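Local coordinates for amidohydrolase 3 domain-containing protein (Pyrococcus horikoshii, PDB 3IGH) that is uncharacterised but probably acts as a metal-dependent amidohydrolase, cleaving carbon-nitrogen bonds other than peptide bonds, at residues A[121-126]-A[140-145]; A[363-368]-A[382-387]. One frame throughout, in Å; residues are numbered along the deposited sequence. Where two conformers were deposited one is given.

Interaction 1: A[121-126]-A[140-145]; sequences ELNAID and VANDKM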
loop_
_atom_site.group_PDB
_atom_site.type_symbol
_atom_site.label_atom_id
_atom_site.label_comp_id
_atom_site.label_asym_id
_atom_site.label_seq_id
_atom_site.Cartn_x
_atom_site.Cartn_y
_atom_site.Cartn_z
ATOM N N GLU A 121 38.957 -3.915 -28.029
ATOM C CA GLU A 121 39.658 -4.534 -26.894
ATOM C C GLU A 121 38.686 -5.243 -25.955
ATOM O O GLU A 121 38.975 -6.322 -25.429
ATOM C CB GLU A 121 40.467 -3.486 -26.123
ATOM C CG GLU A 121 41.690 -2.957 -26.874
ATOM C CD GLU A 121 42.123 -1.562 -26.428
ATOM O OE1 GLU A 121 43.077 -1.029 -27.030
ATOM O OE2 GLU A 121 41.518 -0.990 -25.491
ATOM N N LEU A 122 37.512 -4.645 -25.781
ATOM C CA LEU A 122 36.493 -5.195 -24.893
ATOM C C LEU A 122 35.745 -6.378 -25.518
ATOM O O LEU A 122 35.040 -7.110 -24.815
ATOM C CB LEU A 122 35.518 -4.096 -24.470
ATOM C CG LEU A 122 36.103 -2.931 -23.667
ATOM C CD1 LEU A 122 35.047 -1.852 -23.471
ATOM C CD2 LEU A 122 36.659 -3.403 -22.335
ATOM N N ASN A 123 35.908 -6.568 -26.830
ATOM C CA ASN A 123 35.370 -7.751 -27.521
ATOM C C ASN A 123 35.997 -9.067 -27.045
ATOM O O ASN A 123 35.423 -10.140 -27.245
ATOM C CB ASN A 123 35.479 -7.603 -29.045
ATOM C CG ASN A 123 34.418 -6.679 -29.626
ATOM O OD1 ASN A 123 33.351 -6.480 -29.037
ATOM N ND2 ASN A 123 34.706 -6.112 -30.790
ATOM N N ALA A 124 37.152 -8.969 -26.381
ATOM C CA ALA A 124 37.835 -10.121 -25.777
ATOM C C ALA A 124 37.058 -10.766 -24.624
ATOM O O ALA A 124 37.321 -11.908 -24.252
ATOM C CB ALA A 124 39.234 -9.728 -25.315
ATOM N N ILE A 125 36.110 -10.027 -24.052
ATOM C CA ILE A 125 35.215 -10.579 -23.039
ATOM C C ILE A 125 33.946 -11.056 -23.742
ATOM O O ILE A 125 33.309 -10.288 -24.468
ATOM C CB ILE A 125 34.883 -9.537 -21.950
ATOM C CG1 ILE A 125 36.171 -9.038 -21.286
ATOM C CG2 ILE A 125 33.957 -10.134 -20.893
ATOM C CD1 ILE A 125 36.336 -7.542 -21.334
ATOM N N ASP A 126 33.583 -12.321 -23.516
ATOM C CA ASP A 126 32.493 -12.979 -24.249
ATOM C C ASP A 126 31.098 -12.672 -23.671
ATOM O O ASP A 126 30.194 -13.516 -23.684
ATOM C CB ASP A 126 32.755 -14.495 -24.316
ATOM C CG ASP A 126 31.964 -15.188 -25.427
ATOM O OD1 ASP A 126 31.855 -14.628 -26.543
ATOM O OD2 ASP A 126 31.448 -16.298 -25.171
ATOM N N VAL A 140 32.543 3.198 -22.327
ATOM C CA VAL A 140 32.905 2.412 -23.504
ATOM C C VAL A 140 32.177 1.075 -23.425
ATOM O O VAL A 140 32.018 0.504 -22.338
ATOM C CB VAL A 140 34.447 2.184 -23.638
ATOM C CG1 VAL A 140 34.796 1.602 -25.011
ATOM C CG2 VAL A 140 35.215 3.481 -23.454
ATOM N N ALA A 141 31.733 0.587 -24.581
ATOM C CA ALA A 141 31.014 -0.678 -24.670
ATOM C C ALA A 141 31.547 -1.557 -25.809
ATOM O O ALA A 141 31.991 -1.037 -26.835
ATOM C CB ALA A 141 29.518 -0.403 -24.849
ATOM N N ASN A 142 31.514 -2.877 -25.613
ATOM C CA ASN A 142 31.824 -3.824 -26.686
ATOM C C ASN A 142 30.633 -4.066 -27.642
ATOM O O ASN A 142 29.552 -3.481 -27.454
ATOM C CB ASN A 142 32.445 -5.131 -26.142
ATOM C CG ASN A 142 31.465 -6.023 -25.370
ATOM O OD1 ASN A 142 30.250 -5.778 -25.290
ATOM N ND2 ASN A 142 32.014 -7.088 -24.793
ATOM N N ASP A 143 30.848 -4.902 -28.664
ATOM C CA ASP A 143 29.838 -5.215 -29.689
ATOM C C ASP A 143 28.512 -5.706 -29.113
ATOM O O ASP A 143 27.448 -5.192 -29.471
ATOM C CB ASP A 143 30.370 -6.277 -30.666
ATOM C CG ASP A 143 31.397 -5.726 -31.644
ATOM O OD1 ASP A 143 32.210 -6.521 -32.161
ATOM O OD2 ASP A 143 31.388 -4.508 -31.907
ATOM N N LYS A 144 28.594 -6.687 -28.217
ATOM C CA LYS A 144 27.414 -7.316 -27.621
ATOM C C LYS A 144 26.541 -6.330 -26.844
ATOM O O LYS A 144 25.308 -6.388 -26.900
ATOM C CB LYS A 144 27.834 -8.460 -26.704
ATOM C CG LYS A 144 28.312 -9.709 -27.434
ATOM C CD LYS A 144 28.554 -10.847 -26.454
ATOM C CE LYS A 144 28.786 -12.172 -27.174
ATOM N NZ LYS A 144 30.100 -12.213 -27.876
ATOM N N MET A 145 27.189 -5.420 -26.126
ATOM C CA MET A 145 26.476 -4.424 -25.348
ATOM C C MET A 145 25.861 -3.391 -26.277
ATOM O O MET A 145 24.734 -2.942 -26.051
ATOM C CB MET A 145 27.429 -3.753 -24.354
ATOM C CG MET A 145 26.735 -2.826 -23.362
ATOM S SD MET A 145 25.761 -3.728 -22.144
ATOM C CE MET A 145 24.662 -2.408 -21.659
HETATM O O HOH W 1 31.375 -8.131 -28.011
HETATM O O HOH W 2 32.159 -10.248 -26.912
#

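Interaction 2: A[363-368]-A[382-387]; sequences HFIISD and WVYRFK. With SO4 (sulfate ion), chain E; SO4 (sulfate ion), chain G.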
loop_
_atom_site.group_PDB
_atom_site.type_symbol
_atom_site.label_atom_id
_atom_site.label_comp_id
_atom_site.label_asym_id
_atom_site.label_seq_id
_atom_site.Cartn_x
_atom_site.Cartn_y
_atom_site.Cartn_z
ATOM N N HIS A 363 29.163 14.267 3.359
ATOM C CA HIS A 363 30.361 13.678 2.758
ATOM C C HIS A 363 30.794 14.314 1.424
ATOM O O HIS A 363 31.937 14.130 0.996
ATOM C CB HIS A 363 30.276 12.149 2.673
ATOM C CG HIS A 363 31.616 11.482 2.603
ATOM N ND1 HIS A 363 32.222 11.163 1.409
ATOM C CD2 HIS A 363 32.484 11.118 3.576
ATOM C CE1 HIS A 363 33.397 10.605 1.648
ATOM N NE2 HIS A 363 33.580 10.570 2.954
ATOM N N PHE A 364 29.901 15.084 0.788
ATOM C CA PHE A 364 30.267 15.893 -0.388
ATOM C C PHE A 364 31.392 16.901 -0.094
ATOM O O PHE A 364 32.147 17.241 -0.992
ATOM C CB PHE A 364 29.057 16.648 -0.964
ATOM C CG PHE A 364 28.195 15.829 -1.911
ATOM C CD1 PHE A 364 27.538 14.680 -1.484
ATOM C CD2 PHE A 364 28.027 16.231 -3.235
ATOM C CE1 PHE A 364 26.721 13.940 -2.366
ATOM C CE2 PHE A 364 27.229 15.497 -4.115
ATOM C CZ PHE A 364 26.573 14.351 -3.675
ATOM N N ILE A 365 31.477 17.393 1.145
ATOM C CA ILE A 365 32.611 18.225 1.591
ATOM C C ILE A 365 33.953 17.541 1.281
ATOM O O ILE A 365 34.887 18.175 0.779
ATOM C CB ILE A 365 32.526 18.531 3.111
ATOM C CG1 ILE A 365 31.354 19.474 3.405
ATOM C CG2 ILE A 365 33.840 19.131 3.654
ATOM C CD1 ILE A 365 30.963 19.494 4.855
ATOM N N ILE A 366 34.005 16.235 1.538
ATOM C CA ILE A 366 35.219 15.456 1.331
ATOM C C ILE A 366 35.490 15.154 -0.138
ATOM O O ILE A 366 36.628 15.316 -0.603
ATOM C CB ILE A 366 35.207 14.176 2.205
ATOM C CG1 ILE A 366 35.538 14.559 3.645
ATOM C CG2 ILE A 366 36.195 13.115 1.697
ATOM C CD1 ILE A 366 34.955 13.641 4.652
ATOM N N SER A 367 34.452 14.740 -0.870
ATOM C CA SER A 367 34.603 14.317 -2.260
ATOM C C SER A 367 34.804 15.482 -3.224
ATOM O O SER A 367 35.583 15.380 -4.177
ATOM C CB SER A 367 33.401 13.476 -2.702
ATOM O OG SER A 367 33.393 12.222 -2.046
ATOM N N ASP A 368 34.098 16.582 -2.980
ATOM C CA ASP A 368 34.103 17.715 -3.901
ATOM C C ASP A 368 35.258 18.675 -3.601
ATOM O O ASP A 368 35.034 19.815 -3.178
ATOM C CB ASP A 368 32.760 18.477 -3.857
ATOM C CG ASP A 368 31.558 17.629 -4.316
ATOM O OD1 ASP A 368 31.706 16.421 -4.614
ATOM O OD2 ASP A 368 30.453 18.202 -4.395
ATOM N N TRP A 382 28.436 30.387 1.331
ATOM C CA TRP A 382 27.172 29.776 0.923
ATOM C C TRP A 382 27.252 28.255 0.852
ATOM O O TRP A 382 26.222 27.590 0.728
ATOM C CB TRP A 382 26.751 30.256 -0.461
ATOM C CG TRP A 382 26.589 31.738 -0.668
ATOM C CD1 TRP A 382 26.587 32.726 0.281
ATOM C CD2 TRP A 382 26.358 32.384 -1.921
ATOM N NE1 TRP A 382 26.398 33.951 -0.317
ATOM C CE2 TRP A 382 26.253 33.770 -1.667
ATOM C CE3 TRP A 382 26.242 31.925 -3.243
ATOM C CZ2 TRP A 382 26.033 34.702 -2.684
ATOM C CZ3 TRP A 382 26.012 32.850 -4.250
ATOM C CH2 TRP A 382 25.920 34.222 -3.965
ATOM N N VAL A 383 28.466 27.714 0.928
ATOM C CA VAL A 383 28.726 26.302 0.623
ATOM C C VAL A 383 28.448 25.378 1.812
ATOM O O VAL A 383 29.045 25.546 2.881
ATOM C CB VAL A 383 30.193 26.096 0.126
ATOM C CG1 VAL A 383 30.503 24.626 -0.075
ATOM C CG2 VAL A 383 30.434 26.844 -1.167
ATOM N N TYR A 384 27.553 24.402 1.609
ATOM C CA TYR A 384 27.241 23.354 2.600
ATOM C C TYR A 384 27.142 23.904 4.018
ATOM O O TYR A 384 27.813 23.424 4.949
ATOM C CB TYR A 384 28.268 22.217 2.528
ATOM C CG TYR A 384 28.308 21.507 1.184
ATOM C CD1 TYR A 384 27.139 21.017 0.582
ATOM C CD2 TYR A 384 29.515 21.299 0.531
ATOM C CE1 TYR A 384 27.196 20.365 -0.659
ATOM C CE2 TYR A 384 29.573 20.664 -0.687
ATOM C CZ TYR A 384 28.419 20.203 -1.281
ATOM O OH TYR A 384 28.510 19.568 -2.496
ATOM N N ARG A 385 26.321 24.936 4.172
ATOM C CA ARG A 385 26.292 25.711 5.418
ATOM C C ARG A 385 25.348 25.098 6.445
ATOM O O ARG A 385 24.344 25.699 6.841
ATOM C CB ARG A 385 26.020 27.207 5.144
ATOM C CG ARG A 385 24.736 27.536 4.379
ATOM C CD ARG A 385 24.716 28.972 3.862
ATOM N NE ARG A 385 24.942 29.984 4.893
ATOM C CZ ARG A 385 24.858 31.302 4.693
ATOM N NH1 ARG A 385 24.545 31.791 3.499
ATOM N NH2 ARG A 385 25.089 32.138 5.695
ATOM N N PHE A 386 25.717 23.905 6.912
ATOM C CA PHE A 386 24.794 23.046 7.665
ATOM C C PHE A 386 24.343 23.618 9.004
ATOM O O PHE A 386 23.192 23.433 9.394
ATOM C CB PHE A 386 25.384 21.649 7.875
ATOM C CG PHE A 386 25.786 20.952 6.605
ATOM C CD1 PHE A 386 26.933 20.163 6.578
ATOM C CD2 PHE A 386 25.030 21.077 5.437
ATOM C CE1 PHE A 386 27.317 19.507 5.419
ATOM C CE2 PHE A 386 25.423 20.430 4.266
ATOM C CZ PHE A 386 26.559 19.632 4.263
ATOM N N LYS A 387 25.252 24.299 9.701
ATOM C CA LYS A 387 24.918 24.944 10.963
ATOM C C LYS A 387 23.879 26.050 10.761
ATOM O O LYS A 387 22.887 26.091 11.484
ATOM C CB LYS A 387 26.170 25.466 11.683
ATOM C CG LYS A 387 25.886 25.900 13.129
ATOM C CD LYS A 387 27.146 26.317 13.878
ATOM C CE LYS A 387 26.886 26.399 15.381
ATOM N NZ LYS A 387 28.107 26.781 16.150
HETATM S S SO4 E . 36.791 9.433 4.219
HETATM O O1 SO4 E . 37.348 8.177 4.708
HETATM O O2 SO4 E . 37.695 10.534 4.546
HETATM O O3 SO4 E . 36.589 9.350 2.777
HETATM O O4 SO4 E . 35.509 9.684 4.867
HETATM S S SO4 G . 24.487 37.189 0.517
HETATM O O1 SO4 G . 24.979 35.902 0.991
HETATM O O2 SO4 G . 24.787 37.333 -0.905
HETATM O O3 SO4 G . 23.035 37.271 0.686
HETATM O O4 SO4 G . 25.144 38.248 1.279
#

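Interaction 1: A[121-126]-A[140-145]
Leu-122 O takes two hydrogen bonds from opposite faces of its carbonyl plane. Asn-142 ND2 donates to Leu-122 O at 3.0 Å, from well above that plane and nearly straight at 165°. Ile-125 N closes a type I beta turn on the same oxygen. Asn-142 is also the N-cap of helix 143-149: its OD1 accepts from Met-145 N at 3.2 Å, and from Val-129 N as well. CG of Asn-142 sits between the backbone N and the carbonyl carbon (chi1 70°), which turns OD1 back over the helix start and points ND2 at the turn and at Lys-127 O. A leucine here would probably leave Met-145 N without its cap and Leu-122 O with one donor fewer.

Asn-123 meets Asp-143, the first residue of the helix. Asn-123 OD1 accepts from Asp-143 N at 3.0 Å, in the carbonyl plane of the amide. ND2 makes a weak bond to Asp-143 OD1, while the other carboxylate oxygen of Asp-143 pairs with Arg-119. On the apolar side, Leu-122 CD1 packs on Val-140 CG1 at 3.8 Å, the two side chains crossing at about a right angle. Lys-144 bends at its end to reach Asp-126. Lys-144 NZ forms a salt bridge with Asp-126 OD1 at 3.3 Å, from above the carboxylate plane. A water accepts from Lys-144 NZ at 3.0 Å and donates to Ile-125 O at 2.7 Å.

Interaction 2: A[363-368]-A[382-387]
Tyr-384 is the first residue of 382-387 to touch 363-368; two places earlier, Trp-382 NE1 donates to O1 of the chain G sulfate at 2.7 Å. That ion probably comes from the crystallisation liquor. The first side-chain bond of Tyr-384 points toward 363-368, and both the ring and the hydroxyl touch that segment. Tyr-384 OH lies 3.0 Å from Asp-368 OD2, which stands at the ring edge, near its plane. The carboxylate is turned about 50° from the ring. Phe-364 CB packs 3.3 Å from Tyr-384 OH and 3.6 Å from Tyr-384 CZ. Ile-365 CG1 runs past Tyr-384 CD2 at 3.9 Å, the two side chains pointing in opposite directions.

Arg-385 is the centre of an inverse gamma turn and the N-cap of helix 386-392. Its guanidinium group turns to Asp-345 and Asp-388. The turn brings Tyr-384 O over the centre of the Phe-386 ring, 3.5 Å above its plane. The same oxygen accepts from Arg-418. Phe-386 then meets Ile-365 from the opposite direction, Phe-386 CE1 to Ile-365 CD1 at 3.7 Å. CD1 gets there because the isoleucine chain is extended at chi2 (163°).

In this buried contact, the loop and short helix after strand 357-360 pack on the start of helix 386-392, which leads to the parallel strand 395-397, as in the strand-helix connections of a TIM-barrel amidohydrolase.

From the N terminus, interaction 1 comes first. It closes the loop between helix 119-122 and helix 143-149, a span that holds the hairpin of strands 129-133 and 138-141. These strands belong to a mixed sheet apart from the barrel strands. Interaction 2 opens only after interaction 1 has closed, so the two neither nest nor cross. It closes the excursion through helix 371-375 and ties the short helix 364-367, which follows barrel strand 357-360, to the start of helix 386-392. Each contact has 13 residues between its segments. The centres are 39 Å apart and the nearest atoms about 22 Å, so the two do not touch. Interaction 1 lies farther from the chain centre.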